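Local atomic coordinates of acyl-coenzyme A oxidase 1 (Yarrowia lipolytica, PDB entry 5Y9D), a protein that catalyses the FAD-dependent oxidation of acyl-CoA by oxygen to trans-2-enoyl-CoA and hydrogen peroxide in peroxisomal fatty acid beta-oxidation. Residues Leu111-Arg125 with Ser314-Phe326. Residues are numbered along the deposited sequence; the frame is centred on the assembly and turned at random.
Sequences LWRAQLHGMVDMSTR and SMIADSFHVSKRF
D318 OD1 takes both terminal nitrogens of R125: NH1 closes a salt bridge at 2.8 Å, and NH2 adds a weak bond at 3.2 Å. The two flat groups stand 78° apart, and NH1 reaches OD1 from above the carboxylate plane, so this is not the coplanar, two-oxygen pairing. R125 gets there through a bend at chi2 (-95°) that lays its guanidinium beside helix 107-118, with A114 O over one face, toward the rim. The other carboxylate oxygen, D318 OD2, accepts from Q460, which gives the buried acid a second anchor.

Q115 is a knob in the hole formed by S314, A317, D318 and H321. Its NE2 donates to S314 OG at 2.9 Å, nearly straight and in the amide plane, while OE1 lies 3.4 Å from A317 CB. An alanine here removes the amide, which would probably leave S314 OG without this partner and open a gap beside A317. L111 CD2 comes to the same hydroxyl, and L116 CD2 meets H321 NE2 obliquely.

In the turn between helix 107-118 and helix 122-142, M119 bends at chi3 and brings CE against R325 CB at 3.6 Å. Its carbonyl O accepts from R325 NH1 at 2.8 Å, in the carbonyl plane but tilted from the guanidinium plane. V120 CG1 and F326 CZ lie over opposite faces of the guanidinium, each toward its rim; R325 NE is bound to I654 O.

The axes of the short segments 111-118 and 314-326 run in roughly the same direction, 35° apart and 9.1 Å at closest approach. The single Q115 knob joins the N-terminal helical region to the C-alpha1 helix 306-334 in the acyl-CoA oxidase/dehydrogenase fold, with S314 about 7 Å, side chain to side chain, from E464, the probable proton acceptor of the active site.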
ATOM      1  N   LEU A 111      11.692  15.053  20.174  1.00 35.25           N
ATOM      2  CA  LEU A 111      11.558  14.636  18.775  1.00 34.00           C
ATOM      3  C   LEU A 111      12.103  13.218  18.605  1.00 33.57           C
ATOM      4  O   LEU A 111      11.390  12.320  18.124  1.00 31.75           O
ATOM      5  CB  LEU A 111      12.301  15.591  17.839  1.00 38.36           C
ATOM      6  CG  LEU A 111      11.623  16.955  17.591  1.00 46.99           C
ATOM      7  CD1 LEU A 111      12.580  17.984  16.988  1.00 46.26           C
ATOM      8  CD2 LEU A 111      10.374  16.813  16.712  1.00 49.90           C
ATOM      9  N   TRP A 112      13.358  13.021  19.028  1.00 31.11           N
ATOM     10  CA  TRP A 112      14.073  11.781  18.763  1.00 30.18           C
ATOM     11  C   TRP A 112      13.492  10.615  19.510  1.00 27.93           C
ATOM     12  O   TRP A 112      13.382   9.536  18.992  1.00 27.15           O
ATOM     13  CB  TRP A 112      15.565  11.932  19.044  1.00 32.45           C
ATOM     14  CG  TRP A 112      16.304  12.779  18.000  1.00 36.51           C
ATOM     15  CD1 TRP A 112      15.795  13.295  16.814  1.00 38.06           C
ATOM     16  CD2 TRP A 112      17.676  13.146  18.027  1.00 35.54           C
ATOM     17  NE1 TRP A 112      16.774  13.969  16.132  1.00 36.82           N
ATOM     18  CE2 TRP A 112      17.935  13.902  16.854  1.00 38.03           C
ATOM     19  CE3 TRP A 112      18.705  12.957  18.944  1.00 36.24           C
ATOM     20  CZ2 TRP A 112      19.192  14.451  16.579  1.00 37.76           C
ATOM     21  CZ3 TRP A 112      19.962  13.503  18.666  1.00 37.48           C
ATOM     22  CH2 TRP A 112      20.194  14.227  17.492  1.00 36.59           C
ATOM     23  N   ARG A 113      13.071  10.820  20.729  1.00 28.67           N
ATOM     24  CA  ARG A 113      12.484   9.700  21.465  1.00 28.99           C
ATOM     25  C   ARG A 113      11.189   9.231  20.823  1.00 26.63           C
ATOM     26  O   ARG A 113      10.901   8.039  20.760  1.00 28.25           O
ATOM     27  CB  ARG A 113      12.249  10.118  22.889  1.00 29.29           C
ATOM     28  CG  ARG A 113      11.935   8.995  23.816  1.00 29.29           C
ATOM     29  CD  ARG A 113      11.607   9.585  25.165  1.00 29.12           C
ATOM     30  NE  ARG A 113      12.717  10.386  25.671  1.00 29.59           N
ATOM     31  CZ  ARG A 113      13.869   9.874  26.085  1.00 30.52           C
ATOM     32  NH1 ARG A 113      14.074   8.577  26.044  1.00 33.57           N
ATOM     33  NH2 ARG A 113      14.827  10.656  26.544  1.00 31.90           N
ATOM     34  N   ALA A 114      10.423  10.174  20.326  1.00 27.02           N
ATOM     35  CA  ALA A 114       9.190   9.859  19.595  1.00 28.89           C
ATOM     36  C   ALA A 114       9.468   9.189  18.218  1.00 28.35           C
ATOM     37  O   ALA A 114       8.901   8.142  17.896  1.00 30.08           O
ATOM     38  CB  ALA A 114       8.339  11.125  19.452  1.00 28.10           C
ATOM     39  N   GLN A 115      10.378   9.747  17.444  1.00 28.86           N
ATOM     40  CA  GLN A 115      10.746   9.167  16.150  1.00 30.09           C
ATOM     41  C   GLN A 115      11.289   7.744  16.265  1.00 30.10           C
ATOM     42  O   GLN A 115      10.811   6.835  15.579  1.00 28.00           O
ATOM     43  CB  GLN A 115      11.757  10.070  15.434  1.00 32.08           C
ATOM     44  CG  GLN A 115      11.156  11.379  14.981  1.00 33.33           C
ATOM     45  CD  GLN A 115      12.171  12.476  14.719  1.00 35.78           C
ATOM     46  OE1 GLN A 115      13.398  12.255  14.652  1.00 38.61           O
ATOM     47  NE2 GLN A 115      11.653  13.673  14.525  1.00 35.56           N
ATOM     48  N   LEU A 116      12.250   7.542  17.163  1.00 31.96           N
ATOM     49  CA  LEU A 116      12.865   6.225  17.340  1.00 33.70           C
ATOM     50  C   LEU A 116      11.871   5.163  17.823  1.00 36.17           C
ATOM     51  O   LEU A 116      11.902   4.003  17.387  1.00 38.50           O
ATOM     52  CB  LEU A 116      14.024   6.308  18.306  1.00 33.55           C
ATOM     53  CG  LEU A 116      15.146   7.263  17.908  1.00 36.99           C
ATOM     54  CD1 LEU A 116      15.958   7.675  19.133  1.00 38.11           C
ATOM     55  CD2 LEU A 116      16.044   6.635  16.863  1.00 39.40           C
ATOM     56  N   HIS A 117      10.976   5.552  18.725  1.00 39.05           N
ATOM     57  CA  HIS A 117       9.990   4.615  19.253  1.00 35.07           C
ATOM     58  C   HIS A 117       8.914   4.288  18.221  1.00 32.25           C
ATOM     59  O   HIS A 117       8.365   3.187  18.221  1.00 29.94           O
ATOM     60  CB  HIS A 117       9.394   5.199  20.511  1.00 38.70           C
ATOM     61  CG  HIS A 117       8.442   4.294  21.207  1.00 39.30           C
ATOM     62  ND1 HIS A 117       8.561   2.923  21.179  1.00 43.18           N
ATOM     63  CD2 HIS A 117       7.352   4.562  21.950  1.00 41.90           C
ATOM     64  CE1 HIS A 117       7.584   2.381  21.878  1.00 41.64           C
ATOM     65  NE2 HIS A 117       6.832   3.356  22.351  1.00 45.99           N
ATOM     66  N   GLY A 118       8.646   5.234  17.321  1.00 30.98           N
ATOM     67  CA  GLY A 118       7.646   5.062  16.260  1.00 28.31           C
ATOM     68  C   GLY A 118       8.072   4.089  15.190  1.00 29.15           C
ATOM     69  O   GLY A 118       7.241   3.601  14.420  1.00 28.76           O
ATOM     70  N   MET A 119       9.369   3.799  15.115  1.00 27.89           N
ATOM     71  CA  MET A 119       9.827   2.719  14.245  1.00 30.54           C
ATOM     72  C   MET A 119       9.090   1.416  14.424  1.00 26.67           C
ATOM     73  O   MET A 119       8.955   0.703  13.472  1.00 26.47           O
ATOM     74  CB  MET A 119      11.285   2.370  14.502  1.00 35.28           C
ATOM     75  CG  MET A 119      12.240   3.480  14.176  1.00 39.80           C
ATOM     76  SD  MET A 119      13.875   2.823  14.403  1.00 43.10           S
ATOM     77  CE  MET A 119      13.998   1.990  12.835  1.00 42.72           C
ATOM     78  N   VAL A 120       8.719   1.084  15.658  1.00 26.33           N
ATOM     79  CA  VAL A 120       8.131  -0.229  16.010  1.00 28.30           C
ATOM     80  C   VAL A 120       6.801  -0.163  16.772  1.00 28.15           C
ATOM     81  O   VAL A 120       6.157  -1.193  16.952  1.00 29.71           O
ATOM     82  CB  VAL A 120       9.086  -1.112  16.858  1.00 25.90           C
ATOM     83  CG1 VAL A 120      10.263  -1.555  16.028  1.00 25.93           C
ATOM     84  CG2 VAL A 120       9.583  -0.370  18.079  1.00 26.33           C
ATOM     85  N   ASP A 121       6.415   1.023  17.237  1.00 26.54           N
ATOM     86  CA  ASP A 121       5.144   1.196  17.944  1.00 26.02           C
ATOM     87  C   ASP A 121       4.498   2.529  17.599  1.00 25.50           C
ATOM     88  O   ASP A 121       4.564   3.491  18.339  1.00 25.04           O
ATOM     89  CB  ASP A 121       5.332   1.076  19.454  1.00 26.66           C
ATOM     90  CG  ASP A 121       4.010   1.081  20.200  1.00 29.12           C
ATOM     91  OD1 ASP A 121       2.954   1.180  19.536  1.00 35.65           O
ATOM     92  OD2 ASP A 121       4.003   1.007  21.445  1.00 28.05           O
ATOM     93  N   MET A 122       3.827   2.569  16.469  1.00 27.09           N
ATOM     94  CA  MET A 122       3.146   3.768  16.090  1.00 27.96           C
ATOM     95  C   MET A 122       1.956   4.138  16.986  1.00 26.66           C
ATOM     96  O   MET A 122       1.700   5.325  17.149  1.00 27.17           O
ATOM     97  CB  MET A 122       2.797   3.717  14.596  1.00 32.84           C
ATOM     98  CG  MET A 122       3.965   4.253  13.730  1.00 32.52           C
ATOM     99  SD  MET A 122       3.979   3.818  11.969  1.00 37.22           S
ATOM    100  CE  MET A 122       5.105   2.416  11.882  1.00 38.50           C
ATOM    101  N   SER A 123       1.265   3.179  17.611  1.00 24.27           N
ATOM    102  CA  SER A 123       0.097   3.531  18.408  1.00 22.91           C
ATOM    103  C   SER A 123       0.495   4.410  19.638  1.00 23.71           C
ATOM    104  O   SER A 123      -0.111   5.456  19.886  1.00 21.02           O
ATOM    105  CB  SER A 123      -0.682   2.274  18.805  1.00 24.19           C
ATOM    106  OG  SER A 123      -1.377   1.685  17.687  1.00 24.79           O
ATOM    107  N   THR A 124       1.536   4.018  20.372  1.00 24.55           N
ATOM    108  CA  THR A 124       1.955   4.779  21.564  1.00 24.81           C
ATOM    109  C   THR A 124       2.549   6.119  21.140  1.00 26.21           C
ATOM    110  O   THR A 124       2.410   7.139  21.817  1.00 25.73           O
ATOM    111  CB  THR A 124       3.053   4.060  22.352  1.00 25.58           C
ATOM    112  OG1 THR A 124       2.596   2.784  22.802  1.00 25.53           O
ATOM    113  CG2 THR A 124       3.489   4.914  23.546  1.00 26.50           C
ATOM    114  N   ARG A 125       3.253   6.109  20.027  1.00 24.83           N
ATOM    115  CA  ARG A 125       3.817   7.325  19.557  1.00 26.70           C
ATOM    116  C   ARG A 125       2.686   8.340  19.330  1.00 25.53           C
ATOM    117  O   ARG A 125       2.708   9.414  19.881  1.00 23.39           O
ATOM    118  CB  ARG A 125       4.640   7.044  18.305  1.00 29.85           C
ATOM    119  CG  ARG A 125       5.458   8.217  17.830  1.00 33.18           C
ATOM    120  CD  ARG A 125       4.722   9.005  16.750  1.00 34.61           C
ATOM    121  NE  ARG A 125       5.469  10.226  16.464  1.00 37.26           N
ATOM    122  CZ  ARG A 125       6.560  10.283  15.714  1.00 32.64           C
ATOM    123  NH1 ARG A 125       7.035   9.189  15.167  1.00 29.65           N
ATOM    124  NH2 ARG A 125       7.174  11.448  15.525  1.00 34.74           N
ATOM    125  N   SER A 314       8.584  16.589  11.885  1.00 39.69           N
ATOM    126  CA  SER A 314       8.846  15.305  12.530  1.00 38.65           C
ATOM    127  C   SER A 314       8.491  14.129  11.609  1.00 33.47           C
ATOM    128  O   SER A 314       9.107  13.087  11.698  1.00 33.41           O
ATOM    129  CB  SER A 314       8.114  15.200  13.864  1.00 42.40           C
ATOM    130  OG  SER A 314       8.825  14.330  14.724  1.00 49.17           O
ATOM    131  N   MET A 315       7.531  14.308  10.703  1.00 30.49           N
ATOM    132  CA  MET A 315       7.208  13.256   9.704  1.00 29.62           C
ATOM    133  C   MET A 315       8.245  12.992   8.594  1.00 27.28           C
ATOM    134  O   MET A 315       8.209  11.926   7.954  1.00 24.98           O
ATOM    135  CB  MET A 315       5.851  13.516   9.081  1.00 30.10           C
ATOM    136  CG  MET A 315       4.736  13.102  10.010  1.00 32.38           C
ATOM    137  SD  MET A 315       3.139  13.676   9.443  1.00 35.13           S
ATOM    138  CE  MET A 315       2.380  14.066  11.005  1.00 36.79           C
ATOM    139  N   ILE A 316       9.155  13.934   8.359  1.00 24.80           N
ATOM    140  CA  ILE A 316      10.186  13.702   7.389  1.00 26.03           C
ATOM    141  C   ILE A 316      11.145  12.663   8.002  1.00 26.56           C
ATOM    142  O   ILE A 316      11.600  11.755   7.327  1.00 31.00           O
ATOM    143  CB  ILE A 316      10.896  14.990   6.961  1.00 26.42           C
ATOM    144  CG1 ILE A 316       9.907  16.008   6.392  1.00 27.91           C
ATOM    145  CG2 ILE A 316      11.895  14.725   5.853  1.00 26.89           C
ATOM    146  CD1 ILE A 316      10.365  17.441   6.583  1.00 27.28           C
ATOM    147  N   ALA A 317      11.395  12.767   9.291  1.00 26.70           N
ATOM    148  CA  ALA A 317      12.277  11.839   9.987  1.00 27.62           C
ATOM    149  C   ALA A 317      11.641  10.472  10.124  1.00 27.88           C
ATOM    150  O   ALA A 317      12.304   9.469   9.891  1.00 29.27           O
ATOM    151  CB  ALA A 317      12.649  12.391  11.360  1.00 27.45           C
ATOM    152  N   ASP A 318      10.364  10.414  10.507  1.00 27.58           N
ATOM    153  CA  ASP A 318       9.697   9.122  10.576  1.00 28.05           C
ATOM    154  C   ASP A 318       9.908   8.403   9.275  1.00 26.78           C
ATOM    155  O   ASP A 318      10.291   7.256   9.282  1.00 33.69           O
ATOM    156  CB  ASP A 318       8.191   9.210  10.826  1.00 29.68           C
ATOM    157  CG  ASP A 318       7.831   9.985  12.063  1.00 29.35           C
ATOM    158  OD1 ASP A 318       8.646  10.022  13.012  1.00 29.07           O
ATOM    159  OD2 ASP A 318       6.718  10.567  12.062  1.00 31.12           O
ATOM    160  N   SER A 319       9.688   9.079   8.157  1.00 25.52           N
ATOM    161  CA  SER A 319       9.868   8.467   6.865  1.00 24.88           C
ATOM    162  C   SER A 319      11.252   7.831   6.733  1.00 23.13           C
ATOM    163  O   SER A 319      11.368   6.706   6.274  1.00 21.02           O
ATOM    164  CB  SER A 319       9.643   9.482   5.737  1.00 27.07           C
ATOM    165  OG  SER A 319       8.315   9.961   5.716  1.00 27.66           O
ATOM    166  N   PHE A 320      12.298   8.542   7.131  1.00 23.05           N
ATOM    167  CA  PHE A 320      13.628   7.925   7.210  1.00 23.41           C
ATOM    168  C   PHE A 320      13.651   6.736   8.163  1.00 23.75           C
ATOM    169  O   PHE A 320      14.051   5.634   7.788  1.00 23.50           O
ATOM    170  CB  PHE A 320      14.680   8.927   7.651  1.00 23.45           C
ATOM    171  CG  PHE A 320      16.002   8.297   8.069  1.00 22.94           C
ATOM    172  CD1 PHE A 320      16.868   7.774   7.130  1.00 22.45           C
ATOM    173  CD2 PHE A 320      16.385   8.268   9.401  1.00 22.54           C
ATOM    174  CE1 PHE A 320      18.097   7.225   7.512  1.00 23.81           C
ATOM    175  CE2 PHE A 320      17.611   7.731   9.791  1.00 22.92           C
ATOM    176  CZ  PHE A 320      18.471   7.198   8.845  1.00 22.65           C
ATOM    177  N   HIS A 321      13.210   6.944   9.394  1.00 24.17           N
ATOM    178  CA  HIS A 321      13.361   5.887  10.399  1.00 24.71           C
ATOM    179  C   HIS A 321      12.592   4.587  10.106  1.00 26.24           C
ATOM    180  O   HIS A 321      13.138   3.491  10.227  1.00 28.48           O
ATOM    181  CB  HIS A 321      13.017   6.429  11.758  1.00 24.49           C
ATOM    182  CG  HIS A 321      14.076   7.315  12.305  1.00 23.68           C
ATOM    183  ND1 HIS A 321      13.914   8.670  12.447  1.00 24.64           N
ATOM    184  CD2 HIS A 321      15.333   7.044  12.711  1.00 23.55           C
ATOM    185  CE1 HIS A 321      15.007   9.196  12.958  1.00 22.60           C
ATOM    186  NE2 HIS A 321      15.874   8.224  13.150  1.00 24.12           N
ATOM    187  N   VAL A 322      11.351   4.696   9.675  1.00 23.40           N
ATOM    188  CA  VAL A 322      10.605   3.503   9.326  1.00 23.11           C
ATOM    189  C   VAL A 322      11.104   2.857   8.006  1.00 23.12           C
ATOM    190  O   VAL A 322      11.087   1.652   7.854  1.00 23.60           O
ATOM    191  CB  VAL A 322       9.109   3.850   9.252  1.00 23.20           C
ATOM    192  CG1 VAL A 322       8.295   2.715   8.603  1.00 22.91           C
ATOM    193  CG2 VAL A 322       8.608   4.198  10.652  1.00 22.28           C
ATOM    194  N   SER A 323      11.537   3.666   7.053  1.00 23.77           N
ATOM    195  CA  SER A 323      12.116   3.148   5.813  1.00 23.57           C
ATOM    196  C   SER A 323      13.347   2.365   6.101  1.00 22.98           C
ATOM    197  O   SER A 323      13.544   1.308   5.555  1.00 21.79           O
ATOM    198  CB  SER A 323      12.461   4.273   4.852  1.00 23.51           C
ATOM    199  OG  SER A 323      11.265   4.709   4.229  1.00 25.82           O
ATOM    200  N   LYS A 324      14.165   2.866   7.008  1.00 24.81           N
ATOM    201  CA  LYS A 324      15.418   2.220   7.230  1.00 25.63           C
ATOM    202  C   LYS A 324      15.192   0.897   7.941  1.00 27.87           C
ATOM    203  O   LYS A 324      16.033   0.009   7.840  1.00 30.09           O
ATOM    204  CB  LYS A 324      16.381   3.106   7.981  1.00 24.33           C
ATOM    205  CG  LYS A 324      16.317   2.991   9.491  1.00 24.25           C
ATOM    206  CD  LYS A 324      17.029   4.187  10.124  1.00 23.64           C
ATOM    207  CE  LYS A 324      16.914   4.108  11.616  1.00 24.16           C
ATOM    208  NZ  LYS A 324      17.768   5.122  12.233  1.00 25.67           N
ATOM    209  N   ARG A 325      14.068   0.762   8.640  1.00 26.68           N
ATOM    210  CA  ARG A 325      13.793  -0.463   9.335  1.00 26.78           C
ATOM    211  C   ARG A 325      13.420  -1.532   8.323  1.00 26.40           C
ATOM    212  O   ARG A 325      13.933  -2.641   8.349  1.00 24.56           O
ATOM    213  CB  ARG A 325      12.649  -0.273  10.326  1.00 27.65           C
ATOM    214  CG  ARG A 325      12.245  -1.552  11.053  1.00 27.65           C
ATOM    215  CD  ARG A 325      11.051  -1.349  11.984  1.00 28.84           C
ATOM    216  NE  ARG A 325      10.474  -2.637  12.339  1.00 27.70           N
ATOM    217  CZ  ARG A 325       9.192  -2.862  12.589  1.00 26.83           C
ATOM    218  NH1 ARG A 325       8.293  -1.882  12.560  1.00 24.06           N
ATOM    219  NH2 ARG A 325       8.811  -4.112  12.811  1.00 26.92           N
ATOM    220  N   PHE A 326      12.532  -1.187   7.404  1.00 27.19           N
ATOM    221  CA  PHE A 326      12.025  -2.189   6.471  1.00 26.64           C
ATOM    222  C   PHE A 326      13.020  -2.466   5.350  1.00 25.53           C
ATOM    223  O   PHE A 326      13.091  -3.570   4.877  1.00 25.76           O
ATOM    224  CB  PHE A 326      10.611  -1.835   5.995  1.00 26.41           C
ATOM    225  CG  PHE A 326       9.568  -1.988   7.082  1.00 25.92           C
ATOM    226  CD1 PHE A 326       9.157  -3.251   7.490  1.00 24.96           C
ATOM    227  CD2 PHE A 326       9.026  -0.879   7.720  1.00 25.51           C
ATOM    228  CE1 PHE A 326       8.203  -3.416   8.487  1.00 25.32           C
ATOM    229  CE2 PHE A 326       8.090  -1.035   8.736  1.00 26.32           C
ATOM    230  CZ  PHE A 326       7.665  -2.311   9.113  1.00 26.12           C
TER